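Local coordinates for ribosomal RNA processing protein 6 (Trypanosoma brucei brucei, PDB 4NLC) that probably degrades and trims RNA from the 3' end as a nuclear exosome-associated exoribonuclease, represented here by its catalytic exonuclease domain and HRDC domain, at residues A94-H99 against L111-T116; D101-Q106 against A309-S314; V147-R152 against H224-V229; S314-I319 against P342-V347. The protein carries 1 engineered substitution. All coordinates share one frame; numbering follows the deposited sequence.

In the fold
The four contacts sample two domains and their junction. Contacts 1 and 3 share one sheet of the exonuclease domain through neighbouring strands 92-100 and 145-148, contact 3 adding helix 226-238; their centres are about 9 Å apart, Val-95 N lies 2.8 Å from Val-147 O, a probable hydrogen bond, and Ala-94 packs on Leu-226. Contact 1 also presents Asp-96 and Glu-98 to the probable active site. Contact 2 joins the loop directly after 94-99 to the HRDC domain, and it shares Ser-314 with contact 4, whose centre is about 10 Å away. Contacts 3 and 4, each within a different domain, are centred about 37 Å apart on opposite sides of the chain's centre.

Contact 1. Residues A94-H99 against L111-T116; sequences AVDLEH and LMQIST
Leu-97 sends CG away from its own carbonyl carbon (chi1 -60°), whereas Met-112 runs straight out from the strand, CG opposite its backbone N (chi1 176°), and bends only at its last torsion. The two side chains therefore run out from the sheet together, and Leu-97 CD2 meets Met-112 CE at 3.7 Å. From the other flank Val-95 CG1 slants across to Met-112 CG at 4.1 Å. An unbranched, pliable methionine suits this place between two branched neighbours, and Leu-158 of helix 152-162 packs on it from outside the sheet.

The backbones form an antiparallel pair. Ala-94 with Ser-115 and Asp-96 with Gln-113 are hydrogen-bonded pairs; Gln-113 N gives to Asp-96 O at 2.8 Å. At the far end Glu-98 N reaches Leu-111 O at 2.8 Å, but the return bond from Leu-111 N to Glu-98 O is weak, 3.4 Å long.

The opposite face is more polar. Asp-96 and Gln-113 extend alongside each other in the same sense, while Glu-98, folded at chi2 (-60°), stands nearly perpendicular to Gln-113. Both carboxylates come close to Asp-222, and Asp-96 also to Asp-154. So many acids gathered at one place would probably need cations to balance them, consistent with the metal-binding centre of DEDD exonucleases and with their Asp-x-Glu signature on this strand.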
loop_
_atom_site.group_PDB
_atom_site.type_symbol
_atom_site.label_atom_id
_atom_site.label_comp_id
_atom_site.label_asym_id
_atom_site.label_seq_id
_atom_site.Cartn_x
_atom_site.Cartn_y
_atom_site.Cartn_z
ATOM N N ALA A 94 -3.834 17.013 -1.127
ATOM C CA ALA A 94 -4.523 15.768 -0.749
ATOM C C ALA A 94 -3.903 14.672 -1.576
ATOM O O ALA A 94 -3.726 14.843 -2.783
ATOM C CB ALA A 94 -6.007 15.867 -1.042
ATOM N N VAL A 95 -3.515 13.568 -0.920
ATOM C CA VAL A 95 -2.854 12.454 -1.568
ATOM C C VAL A 95 -3.568 11.129 -1.246
ATOM O O VAL A 95 -4.075 10.929 -0.136
ATOM C CB VAL A 95 -1.328 12.387 -1.214
ATOM C CG1 VAL A 95 -0.592 11.348 -2.079
ATOM C CG2 VAL A 95 -0.635 13.759 -1.320
ATOM N N ASP A 96 -3.577 10.222 -2.228
ATOM C CA ASP A 96 -4.039 8.844 -2.114
ATOM C C ASP A 96 -3.230 7.955 -3.083
ATOM O O ASP A 96 -2.548 8.453 -3.981
ATOM C CB ASP A 96 -5.562 8.698 -2.304
ATOM C CG ASP A 96 -6.137 7.354 -1.838
ATOM O OD1 ASP A 96 -5.495 6.688 -0.975
ATOM O OD2 ASP A 96 -7.232 6.975 -2.325
ATOM N N LEU A 97 -3.274 6.648 -2.873
ATOM C CA LEU A 97 -2.539 5.705 -3.703
ATOM C C LEU A 97 -3.436 4.537 -4.059
ATOM O O LEU A 97 -4.293 4.163 -3.256
ATOM C CB LEU A 97 -1.337 5.135 -2.903
ATOM C CG LEU A 97 -0.225 6.047 -2.362
ATOM C CD1 LEU A 97 0.781 5.234 -1.554
ATOM C CD2 LEU A 97 0.541 6.708 -3.465
ATOM N N GLU A 98 -3.203 3.914 -5.230
ATOM C CA GLU A 98 -3.841 2.634 -5.585
ATOM C C GLU A 98 -2.704 1.598 -5.612
ATOM O O GLU A 98 -1.542 1.948 -5.877
ATOM C CB GLU A 98 -4.660 2.682 -6.876
ATOM C CG GLU A 98 -5.773 3.725 -6.866
ATOM C CD GLU A 98 -6.849 3.595 -5.803
ATOM O OE1 GLU A 98 -7.034 2.481 -5.262
ATOM O OE2 GLU A 98 -7.522 4.611 -5.520
ATOM N N HIS A 99 -3.002 0.359 -5.267
ATOM C CA HIS A 99 -1.974 -0.677 -5.065
ATOM C C HIS A 99 -2.365 -2.047 -5.664
ATOM O O HIS A 99 -3.533 -2.277 -5.981
ATOM C CB HIS A 99 -1.764 -0.777 -3.525
ATOM C CG HIS A 99 -0.651 -1.650 -3.032
ATOM N ND1 HIS A 99 -0.891 -2.942 -2.606
ATOM C CD2 HIS A 99 0.643 -1.344 -2.781
ATOM C CE1 HIS A 99 0.275 -3.410 -2.184
ATOM N NE2 HIS A 99 1.230 -2.492 -2.283
ATOM N N LEU A 111 -0.710 3.632 -8.678
ATOM C CA LEU A 111 -1.159 4.972 -9.010
ATOM C C LEU A 111 -1.106 5.842 -7.791
ATOM O O LEU A 111 -1.261 5.350 -6.675
ATOM C CB LEU A 111 -2.622 4.843 -9.448
ATOM C CG LEU A 111 -3.156 5.746 -10.536
ATOM C CD1 LEU A 111 -2.446 5.502 -11.877
ATOM C CD2 LEU A 111 -4.674 5.555 -10.668
ATOM N N MET A 112 -0.862 7.138 -8.009
ATOM C CA MET A 112 -0.844 8.138 -6.944
ATOM C C MET A 112 -1.817 9.218 -7.429
ATOM O O MET A 112 -1.765 9.622 -8.586
ATOM C CB MET A 112 0.570 8.727 -6.729
ATOM C CG MET A 112 0.615 9.854 -5.697
ATOM S SD MET A 112 2.262 10.581 -5.472
ATOM C CE MET A 112 2.976 9.408 -4.375
ATOM N N GLN A 113 -2.699 9.668 -6.552
ATOM C CA GLN A 113 -3.640 10.715 -6.910
ATOM C C GLN A 113 -3.291 11.902 -6.025
ATOM O O GLN A 113 -2.947 11.733 -4.847
ATOM C CB GLN A 113 -5.107 10.258 -6.689
ATOM C CG GLN A 113 -5.514 9.026 -7.515
ATOM C CD GLN A 113 -5.524 7.787 -6.679
ATOM O OE1 GLN A 113 -6.479 7.487 -5.972
ATOM N NE2 GLN A 113 -4.447 7.062 -6.700
ATOM N N ILE A 114 -3.330 13.093 -6.610
ATOM C CA ILE A 114 -3.037 14.328 -5.888
ATOM C C ILE A 114 -4.059 15.377 -6.253
ATOM O O ILE A 114 -4.240 15.656 -7.434
ATOM C CB ILE A 114 -1.582 14.870 -6.132
ATOM C CG1 ILE A 114 -0.487 13.872 -5.674
ATOM C CG2 ILE A 114 -1.372 16.215 -5.413
ATOM C CD1 ILE A 114 0.611 13.679 -6.685
ATOM N N SER A 115 -4.641 16.033 -5.251
ATOM C CA SER A 115 -5.502 17.171 -5.518
ATOM C C SER A 115 -4.950 18.397 -4.821
ATOM O O SER A 115 -4.478 18.314 -3.682
ATOM C CB SER A 115 -6.936 16.936 -5.046
ATOM O OG SER A 115 -7.651 15.987 -5.820
ATOM N N THR A 116 -5.068 19.541 -5.494
ATOM C CA THR A 116 -4.755 20.859 -4.944
ATOM C C THR A 116 -6.094 21.575 -4.900
ATOM O O THR A 116 -7.082 21.051 -5.418
ATOM C CB THR A 116 -3.685 21.650 -5.776
ATOM O OG1 THR A 116 -4.245 22.169 -6.979
ATOM C CG2 THR A 116 -2.432 20.843 -6.075
#

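Contact 2. Residues D101-Q106 against A309-S314; sequences DFYSYQ and ADDSPS
Three aromatic side chains of 101-106 are set differently against the turn 309-314. Phe-102 presents one ring face to Ser-312 OG, and its CE1 comes within 3.7 Å of Ser-314 CB. Its CD2 stands over the centre of the Tyr-103 ring. Tyr-103 in turn runs alongside Asp-311, the ring and carboxylate planes 57° apart, with Asp-311 OD1 at the ring edge; that oxygen also forms a salt bridge with Arg-4. Tyr-105 is set square to Pro-313, its CE1 4.1 Å from the proline CG, and receives Asp-311 O at its edge. Its hydroxyl hydrogen-bonds Asp-303 of helix 289-309, so tyrosine supplies both an apolar ring for Pro-313 and a polar end.

Polar grips fix the backbones. Phe-102 O accepts twice from Ser-312: from N at 3.0 Å and from OG at 2.7 Å, the hydroxyl using an in-plane lone pair of the carbonyl. Serine suits the place because its short hydroxyl can donate here and accept from Ala-315 N, and chi1 of 70° places it for both. Asp-310 OD1 accepts from Tyr-105 N at 3.2 Å, met from above the carboxylate plane, and from Asn-15 ND2; one water links the same oxygen to Gln-106 N. A second water joins Asp-310 OD2 to Ser-104 OG, which is also hydrogen-bonded to Gly-107 N.

Asp-310, with positive phi, is the C' residue of a Schellman motif ending helix 289-309, and Ser-312 is the N-cap of helix 313-316; this helix-to-helix turn of the HRDC domain docks on a loop of the exonuclease domain.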
loop_
_atom_site.group_PDB
_atom_site.type_symbol
_atom_site.label_atom_id
_atom_site.label_comp_id
_atom_site.label_asym_id
_atom_site.label_seq_id
_atom_site.Cartn_x
_atom_site.Cartn_y
_atom_site.Cartn_z
ATOM N N ASP A 101 -1.563 -6.340 -5.020
ATOM C CA ASP A 101 -0.957 -7.307 -4.120
ATOM C C ASP A 101 -1.064 -8.751 -4.563
ATOM O O ASP A 101 -0.364 -9.570 -3.984
ATOM C CB ASP A 101 -1.515 -7.142 -2.676
ATOM C CG ASP A 101 -3.024 -7.250 -2.509
ATOM O OD1 ASP A 101 -3.624 -8.168 -3.102
ATOM O OD2 ASP A 101 -3.592 -6.456 -1.731
ATOM N N PHE A 102 -1.938 -9.097 -5.530
ATOM C CA PHE A 102 -2.097 -10.521 -5.911
ATOM C C PHE A 102 -0.915 -11.114 -6.694
ATOM O O PHE A 102 -0.387 -12.142 -6.296
ATOM C CB PHE A 102 -3.410 -10.764 -6.663
ATOM C CG PHE A 102 -3.829 -12.215 -6.672
ATOM C CD1 PHE A 102 -4.347 -12.814 -5.530
ATOM C CD2 PHE A 102 -3.698 -12.987 -7.818
ATOM C CE1 PHE A 102 -4.712 -14.164 -5.534
ATOM C CE2 PHE A 102 -4.073 -14.332 -7.821
ATOM C CZ PHE A 102 -4.575 -14.907 -6.679
ATOM N N TYR A 103 -0.506 -10.474 -7.794
ATOM C CA TYR A 103 0.598 -10.929 -8.656
ATOM C C TYR A 103 1.902 -10.225 -8.335
ATOM O O TYR A 103 2.593 -9.706 -9.220
ATOM C CB TYR A 103 0.222 -10.799 -10.140
ATOM C CG TYR A 103 -0.971 -11.646 -10.524
ATOM C CD1 TYR A 103 -0.840 -13.016 -10.723
ATOM C CD2 TYR A 103 -2.222 -11.068 -10.740
ATOM C CE1 TYR A 103 -1.928 -13.798 -11.103
ATOM C CE2 TYR A 103 -3.312 -11.837 -11.146
ATOM C CZ TYR A 103 -3.163 -13.207 -11.309
ATOM O OH TYR A 103 -4.227 -13.989 -11.690
ATOM N N SER A 104 2.231 -10.211 -7.041
ATOM C CA SER A 104 3.423 -9.613 -6.468
ATOM C C SER A 104 3.562 -10.112 -5.034
ATOM O O SER A 104 2.566 -10.149 -4.281
ATOM C CB SER A 104 3.335 -8.091 -6.491
ATOM O OG SER A 104 4.471 -7.530 -5.860
ATOM N N TYR A 105 4.805 -10.489 -4.654
ATOM C CA TYR A 105 5.068 -10.966 -3.294
ATOM C C TYR A 105 4.859 -9.877 -2.249
ATOM O O TYR A 105 4.044 -10.049 -1.352
ATOM C CB TYR A 105 6.457 -11.591 -3.163
ATOM C CG TYR A 105 6.617 -12.243 -1.816
ATOM C CD1 TYR A 105 5.998 -13.460 -1.530
ATOM C CD2 TYR A 105 7.321 -11.611 -0.793
ATOM C CE1 TYR A 105 6.079 -14.033 -0.261
ATOM C CE2 TYR A 105 7.417 -12.181 0.476
ATOM C CZ TYR A 105 6.800 -13.393 0.735
ATOM O OH TYR A 105 6.918 -13.955 1.982
ATOM N N GLN A 106 5.580 -8.762 -2.369
ATOM C CA GLN A 106 5.457 -7.653 -1.428
ATOM C C GLN A 106 4.342 -6.720 -1.837
ATOM O O GLN A 106 3.844 -5.961 -1.009
ATOM C CB GLN A 106 6.777 -6.861 -1.330
ATOM C CG GLN A 106 7.961 -7.660 -0.758
ATOM C CD GLN A 106 9.224 -6.834 -0.743
ATOM O OE1 GLN A 106 9.296 -5.755 -0.145
ATOM N NE2 GLN A 106 10.221 -7.281 -1.476
ATOM N N ALA A 309 8.872 -16.441 -7.667
ATOM C CA ALA A 309 8.022 -16.058 -8.793
ATOM C C ALA A 309 7.620 -14.589 -8.722
ATOM O O ALA A 309 7.157 -14.029 -9.720
ATOM C CB ALA A 309 6.783 -16.941 -8.832
ATOM N N ASP A 310 7.856 -13.954 -7.567
ATOM C CA ASP A 310 7.422 -12.594 -7.245
ATOM C C ASP A 310 5.891 -12.512 -7.380
ATOM O O ASP A 310 5.342 -11.624 -8.034
ATOM C CB ASP A 310 8.161 -11.477 -8.012
ATOM C CG ASP A 310 7.848 -10.089 -7.447
ATOM O OD1 ASP A 310 7.492 -10.000 -6.242
ATOM O OD2 ASP A 310 7.899 -9.103 -8.223
ATOM N N ASP A 311 5.222 -13.504 -6.779
ATOM C CA ASP A 311 3.775 -13.601 -6.731
ATOM C C ASP A 311 3.343 -13.645 -5.268
ATOM O O ASP A 311 4.142 -14.014 -4.414
ATOM C CB ASP A 311 3.330 -14.890 -7.444
ATOM C CG ASP A 311 2.840 -14.681 -8.858
ATOM O OD1 ASP A 311 2.620 -13.503 -9.250
ATOM O OD2 ASP A 311 2.653 -15.683 -9.568
ATOM N N SER A 312 2.081 -13.329 -4.973
ATOM C CA SER A 312 1.656 -13.475 -3.580
ATOM C C SER A 312 1.516 -14.998 -3.303
ATOM O O SER A 312 1.270 -15.743 -4.263
ATOM C CB SER A 312 0.327 -12.769 -3.331
ATOM O OG SER A 312 -0.737 -13.447 -3.972
ATOM N N PRO A 313 1.666 -15.491 -2.045
ATOM C CA PRO A 313 1.440 -16.929 -1.789
ATOM C C PRO A 313 0.090 -17.447 -2.346
ATOM O O PRO A 313 0.047 -18.554 -2.850
ATOM C CB PRO A 313 1.536 -17.029 -0.256
ATOM C CG PRO A 313 2.427 -15.905 0.123
ATOM C CD PRO A 313 1.960 -14.782 -0.785
ATOM N N SER A 314 -0.971 -16.616 -2.350
ATOM C CA SER A 314 -2.285 -16.977 -2.913
ATOM C C SER A 314 -2.243 -17.184 -4.435
ATOM O O SER A 314 -2.983 -18.013 -4.949
ATOM C CB SER A 314 -3.342 -15.941 -2.546
ATOM O OG SER A 314 -3.577 -15.965 -1.149
HETATM O O HOH W 1 6.524 -6.912 -7.418
HETATM O O HOH W 2 7.803 -8.050 -4.411
#

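Contact 3. Residues V147-R152 against H224-V229; sequences VFHGAR and HFLLYV
Leu-226, the first residue of helix 226-238, starts out toward the end of strand 145-148 and carries most of the meeting with Val-147 and His-149. Its CG sits opposite the backbone N (chi1 -159°), which extends the side chain across the gap and spreads its two methyls over different targets. The CG itself meets Val-147 CG1 at 3.8 Å, the two side chains passing antiparallel to one another. CD2 reaches over the backbone at the strand's end, 3.7 Å from Val-147 O and 3.9 Å from His-149 N. CD1 slants toward the histidine, touching its CB at 4.0 Å, while the imidazole is held by Thr-172 through ND1 and by the carbonyl of His-183 through NE2. Histidine thus serves two ends here: an apolar CB for the leucine and two ring nitrogens for polar neighbours.

Next in sequence, Leu-227 starts out at an angle to the strand but bends its end inward. It crosses Val-147 at a slant, Leu-227 CD2 meeting Val-147 CG2 at 3.8 Å, so the forked valine offers one methyl to each leucine. Both leucines also pack on Ala-94 of the adjoining strand 92-100, whose small side chain probably lets the helix approach.

The contact is buried and rests on apolar packing, with no polar bond between the two segments. A helix laid by its leucines against parallel central strands is the layered alpha/beta packing of the RNase H-like fold, to which this exonuclease domain belongs.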
loop_
_atom_site.group_PDB
_atom_site.type_symbol
_atom_site.label_atom_id
_atom_site.label_comp_id
_atom_site.label_asym_id
_atom_site.label_seq_id
_atom_site.Cartn_x
_atom_site.Cartn_y
_atom_site.Cartn_z
ATOM N N VAL A 147 -2.317 15.813 3.163
ATOM C CA VAL A 147 -3.554 15.241 3.679
ATOM C C VAL A 147 -3.808 13.856 3.023
ATOM O O VAL A 147 -3.941 13.743 1.799
ATOM C CB VAL A 147 -4.764 16.197 3.445
ATOM C CG1 VAL A 147 -6.044 15.658 4.103
ATOM C CG2 VAL A 147 -4.468 17.610 3.921
ATOM N N PHE A 148 -3.917 12.825 3.842
ATOM C CA PHE A 148 -4.284 11.490 3.372
ATOM C C PHE A 148 -5.492 11.054 4.184
ATOM O O PHE A 148 -5.661 11.519 5.307
ATOM C CB PHE A 148 -3.143 10.505 3.656
ATOM C CG PHE A 148 -1.951 10.499 2.735
ATOM C CD1 PHE A 148 -0.976 11.494 2.824
ATOM C CD2 PHE A 148 -1.748 9.453 1.844
ATOM C CE1 PHE A 148 0.196 11.433 2.038
ATOM C CE2 PHE A 148 -0.583 9.389 1.062
ATOM C CZ PHE A 148 0.390 10.371 1.182
ATOM N N HIS A 149 -6.269 10.106 3.683
ATOM C CA HIS A 149 -7.389 9.562 4.456
ATOM C C HIS A 149 -7.106 8.080 4.784
ATOM O O HIS A 149 -7.246 7.232 3.916
ATOM C CB HIS A 149 -8.728 9.720 3.716
ATOM C CG HIS A 149 -9.896 9.427 4.603
ATOM N ND1 HIS A 149 -10.592 10.436 5.228
ATOM C CD2 HIS A 149 -10.395 8.237 5.008
ATOM C CE1 HIS A 149 -11.506 9.835 5.969
ATOM N NE2 HIS A 149 -11.421 8.515 5.869
ATOM N N GLY A 150 -6.705 7.795 6.023
ATOM C CA GLY A 150 -6.385 6.437 6.440
ATOM C C GLY A 150 -5.113 5.994 5.762
ATOM O O GLY A 150 -5.151 5.165 4.835
ATOM N N ALA A 151 -3.991 6.597 6.208
ATOM C CA ALA A 151 -2.655 6.484 5.612
ATOM C C ALA A 151 -1.750 5.329 6.096
ATOM O O ALA A 151 -0.601 5.286 5.674
ATOM C CB ALA A 151 -1.924 7.806 5.813
ATOM N N ARG A 152 -2.214 4.434 6.983
ATOM C CA ARG A 152 -1.350 3.351 7.520
ATOM C C ARG A 152 -0.578 2.583 6.417
ATOM O O ARG A 152 0.651 2.531 6.469
ATOM C CB ARG A 152 -2.150 2.399 8.435
ATOM C CG ARG A 152 -1.313 1.289 9.104
ATOM C CD ARG A 152 -1.198 1.443 10.618
ATOM N NE ARG A 152 -2.501 1.403 11.289
ATOM C CZ ARG A 152 -2.792 2.042 12.421
ATOM N NH1 ARG A 152 -1.872 2.780 13.032
ATOM N NH2 ARG A 152 -4.005 1.951 12.948
ATOM N N HIS A 224 -10.173 14.519 -4.749
ATOM C CA HIS A 224 -10.922 15.722 -5.154
ATOM C C HIS A 224 -11.673 16.451 -4.012
ATOM O O HIS A 224 -11.675 17.690 -3.979
ATOM C CB HIS A 224 -11.880 15.364 -6.288
ATOM C CG HIS A 224 -12.674 16.529 -6.780
ATOM N ND1 HIS A 224 -12.182 17.373 -7.749
ATOM C CD2 HIS A 224 -13.900 16.963 -6.395
ATOM C CE1 HIS A 224 -13.117 18.292 -7.928
ATOM N NE2 HIS A 224 -14.165 18.090 -7.122
ATOM N N PHE A 225 -12.245 15.695 -3.054
ATOM C CA PHE A 225 -13.004 16.298 -1.947
ATOM C C PHE A 225 -12.226 16.375 -0.616
ATOM O O PHE A 225 -12.734 16.937 0.359
ATOM C CB PHE A 225 -14.336 15.542 -1.724
ATOM C CG PHE A 225 -15.122 15.226 -2.981
ATOM C CD1 PHE A 225 -16.041 16.135 -3.495
ATOM C CD2 PHE A 225 -14.985 14.001 -3.617
ATOM C CE1 PHE A 225 -16.786 15.830 -4.633
ATOM C CE2 PHE A 225 -15.696 13.721 -4.782
ATOM C CZ PHE A 225 -16.621 14.617 -5.257
ATOM N N LEU A 226 -11.020 15.797 -0.580
ATOM C CA LEU A 226 -10.244 15.641 0.630
ATOM C C LEU A 226 -9.773 16.950 1.271
ATOM O O LEU A 226 -9.753 17.033 2.502
ATOM C CB LEU A 226 -9.076 14.666 0.416
ATOM C CG LEU A 226 -8.477 14.005 1.688
ATOM C CD1 LEU A 226 -9.577 13.437 2.610
ATOM C CD2 LEU A 226 -7.502 12.889 1.322
ATOM N N LEU A 227 -9.433 17.976 0.486
ATOM C CA LEU A 227 -9.020 19.239 1.123
ATOM C C LEU A 227 -10.184 19.982 1.766
ATOM O O LEU A 227 -9.977 20.613 2.786
ATOM C CB LEU A 227 -8.226 20.144 0.189
ATOM C CG LEU A 227 -6.874 19.609 -0.268
ATOM C CD1 LEU A 227 -6.288 20.515 -1.327
ATOM C CD2 LEU A 227 -5.931 19.400 0.898
ATOM N N TYR A 228 -11.406 19.866 1.214
ATOM C CA TYR A 228 -12.609 20.466 1.833
ATOM C C TYR A 228 -12.903 19.732 3.124
ATOM O O TYR A 228 -13.211 20.372 4.118
ATOM C CB TYR A 228 -13.833 20.409 0.914
ATOM C CG TYR A 228 -15.124 20.890 1.565
ATOM C CD1 TYR A 228 -15.352 22.246 1.795
ATOM C CD2 TYR A 228 -16.127 19.992 1.921
ATOM C CE1 TYR A 228 -16.543 22.698 2.366
ATOM C CE2 TYR A 228 -17.321 20.431 2.507
ATOM C CZ TYR A 228 -17.525 21.787 2.718
ATOM O OH TYR A 228 -18.702 22.230 3.267
ATOM N N VAL A 229 -12.823 18.387 3.099
ATOM C CA VAL A 229 -13.038 17.498 4.256
ATOM C C VAL A 229 -12.046 17.901 5.346
ATOM O O VAL A 229 -12.428 18.080 6.504
ATOM C CB VAL A 229 -12.924 15.993 3.836
ATOM C CG1 VAL A 229 -12.683 15.074 5.034
ATOM C CG2 VAL A 229 -14.168 15.555 3.063
#

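Contact 4. Residues S314-I319 against P342-V347; sequences SAVMHI and PVSVAV
A serine N-cap that also reaches into the end of another helix defines this contact within the HRDC domain. Ser-344, just before helix 345-349, directs OG to Val-316 O at 2.7 Å, approaching a lone pair within the plane of that carbonyl; Val-316 is the last residue of helix 313-316. The same OG accepts from Val-347 N at 3.2 Å with an N-H...O angle of 163°. A hydroxyl can donate one bond and accept another through the same oxygen, which suits serine to this place. Its chi1 of 75° turns OG back between N and the carbonyl carbon, over the first turn of its helix. Ser-344 CB lies 3.5 Å from Ala-315 O.

Apolar groups close in beside this bond. Val-347 CG2 lies 3.5 Å from Val-316 O and 3.9 Å from Met-317 CE, the methionine running crosswise to the valine. Val-316 CG1 meets the small Ala-346 CB at 4.2 Å. Leu-354 of helix 351-359 touches both Met-317 and Val-347, continuing the apolar patch into the domain.

One water accepts from Ser-344 N and lies 2.9 Å from Val-316 O. Another accepts from His-318 N and gives a longer bond to the carbonyl of Pro-342, a proline preceded by a cis peptide bond. Val-347 further packs on Cys-340, whose disulfide partner in another structure of the protein is replaced here by the engineered Ser-321. The end of one short helix thus meets the capped start of another, within the small helical bundle of an HRDC domain.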
loop_
_atom_site.group_PDB
_atom_site.type_symbol
_atom_site.label_atom_id
_atom_site.label_comp_id
_atom_site.label_asym_id
_atom_site.label_seq_id
_atom_site.Cartn_x
_atom_site.Cartn_y
_atom_site.Cartn_z
ATOM N N SER A 314 -0.971 -16.616 -2.350
ATOM C CA SER A 314 -2.285 -16.977 -2.913
ATOM C C SER A 314 -2.243 -17.184 -4.435
ATOM O O SER A 314 -2.983 -18.013 -4.949
ATOM C CB SER A 314 -3.342 -15.941 -2.546
ATOM O OG SER A 314 -3.577 -15.965 -1.149
ATOM N N ALA A 315 -1.363 -16.465 -5.149
ATOM C CA ALA A 315 -1.238 -16.642 -6.592
ATOM C C ALA A 315 -0.456 -17.947 -6.915
ATOM O O ALA A 315 -0.580 -18.485 -8.017
ATOM C CB ALA A 315 -0.581 -15.419 -7.232
ATOM N N VAL A 316 0.346 -18.446 -5.969
ATOM C CA VAL A 316 1.057 -19.709 -6.171
ATOM C C VAL A 316 0.043 -20.866 -6.023
ATOM O O VAL A 316 -0.078 -21.724 -6.914
ATOM C CB VAL A 316 2.263 -19.873 -5.194
ATOM C CG1 VAL A 316 2.814 -21.305 -5.201
ATOM C CG2 VAL A 316 3.369 -18.874 -5.520
ATOM N N MET A 317 -0.699 -20.857 -4.904
ATOM C CA MET A 317 -1.615 -21.920 -4.517
ATOM C C MET A 317 -2.626 -21.347 -3.520
ATOM O O MET A 317 -2.226 -20.685 -2.565
ATOM C CB MET A 317 -0.727 -22.964 -3.791
ATOM C CG MET A 317 -1.272 -24.334 -3.642
ATOM S SD MET A 317 -0.284 -25.265 -2.418
ATOM C CE MET A 317 1.289 -25.334 -3.230
ATOM N N HIS A 318 -3.917 -21.643 -3.690
ATOM C CA HIS A 318 -4.931 -21.208 -2.723
ATOM C C HIS A 318 -4.675 -21.894 -1.363
ATOM O O HIS A 318 -4.147 -22.996 -1.321
ATOM C CB HIS A 318 -6.347 -21.511 -3.236
ATOM C CG HIS A 318 -7.430 -20.869 -2.424
ATOM N ND1 HIS A 318 -7.899 -21.446 -1.251
ATOM C CD2 HIS A 318 -8.094 -19.707 -2.632
ATOM C CE1 HIS A 318 -8.839 -20.636 -0.798
ATOM N NE2 HIS A 318 -8.998 -19.574 -1.596
ATOM N N ILE A 319 -4.998 -21.222 -0.267
ATOM C CA ILE A 319 -4.800 -21.728 1.095
ATOM C C ILE A 319 -5.459 -23.127 1.316
ATOM O O ILE A 319 -4.871 -23.969 1.997
ATOM C CB ILE A 319 -5.253 -20.653 2.142
ATOM C CG1 ILE A 319 -4.732 -20.947 3.562
ATOM C CG2 ILE A 319 -6.763 -20.429 2.138
ATOM C CD1 ILE A 319 -3.284 -20.631 3.792
ATOM N N PRO A 342 -7.143 -24.002 -8.895
ATOM C CA PRO A 342 -6.507 -23.724 -10.206
ATOM C C PRO A 342 -4.979 -23.770 -10.156
ATOM O O PRO A 342 -4.370 -23.112 -9.315
ATOM C CB PRO A 342 -7.066 -22.346 -10.588
ATOM C CG PRO A 342 -7.377 -21.675 -9.284
ATOM C CD PRO A 342 -7.696 -22.773 -8.287
ATOM N N VAL A 343 -4.367 -24.585 -11.042
ATOM C CA VAL A 343 -2.925 -24.845 -11.057
ATOM C C VAL A 343 -2.101 -23.686 -11.634
ATOM O O VAL A 343 -2.174 -23.393 -12.825
ATOM C CB VAL A 343 -2.550 -26.196 -11.725
ATOM C CG1 VAL A 343 -1.059 -26.491 -11.565
ATOM C CG2 VAL A 343 -3.375 -27.348 -11.158
ATOM N N SER A 344 -1.234 -23.101 -10.799
ATOM C CA SER A 344 -0.324 -22.047 -11.246
ATOM C C SER A 344 0.875 -22.673 -11.977
ATOM O O SER A 344 1.102 -23.888 -11.882
ATOM C CB SER A 344 0.157 -21.214 -10.059
ATOM O OG SER A 344 1.129 -21.906 -9.289
ATOM N N VAL A 345 1.647 -21.845 -12.689
ATOM C CA VAL A 345 2.857 -22.282 -13.375
ATOM C C VAL A 345 3.877 -22.772 -12.320
ATOM O O VAL A 345 4.395 -23.875 -12.465
ATOM C CB VAL A 345 3.394 -21.195 -14.349
ATOM C CG1 VAL A 345 4.844 -21.451 -14.760
ATOM C CG2 VAL A 345 2.502 -21.105 -15.584
ATOM N N ALA A 346 4.049 -22.012 -11.213
ATOM C CA ALA A 346 4.926 -22.341 -10.079
ATOM C C ALA A 346 4.696 -23.784 -9.579
ATOM O O ALA A 346 5.662 -24.541 -9.430
ATOM C CB ALA A 346 4.713 -21.344 -8.938
ATOM N N VAL A 347 3.419 -24.168 -9.389
ATOM C CA VAL A 347 3.016 -25.504 -8.947
ATOM C C VAL A 347 3.288 -26.554 -10.049
ATOM O O VAL A 347 3.884 -27.597 -9.761
ATOM C CB VAL A 347 1.542 -25.526 -8.461
ATOM C CG1 VAL A 347 0.986 -26.949 -8.413
ATOM C CG2 VAL A 347 1.400 -24.842 -7.106
HETATM O O HOH W 3 -1.668 -23.815 -8.117
HETATM O O HOH W 4 -4.598 -23.326 -6.047
#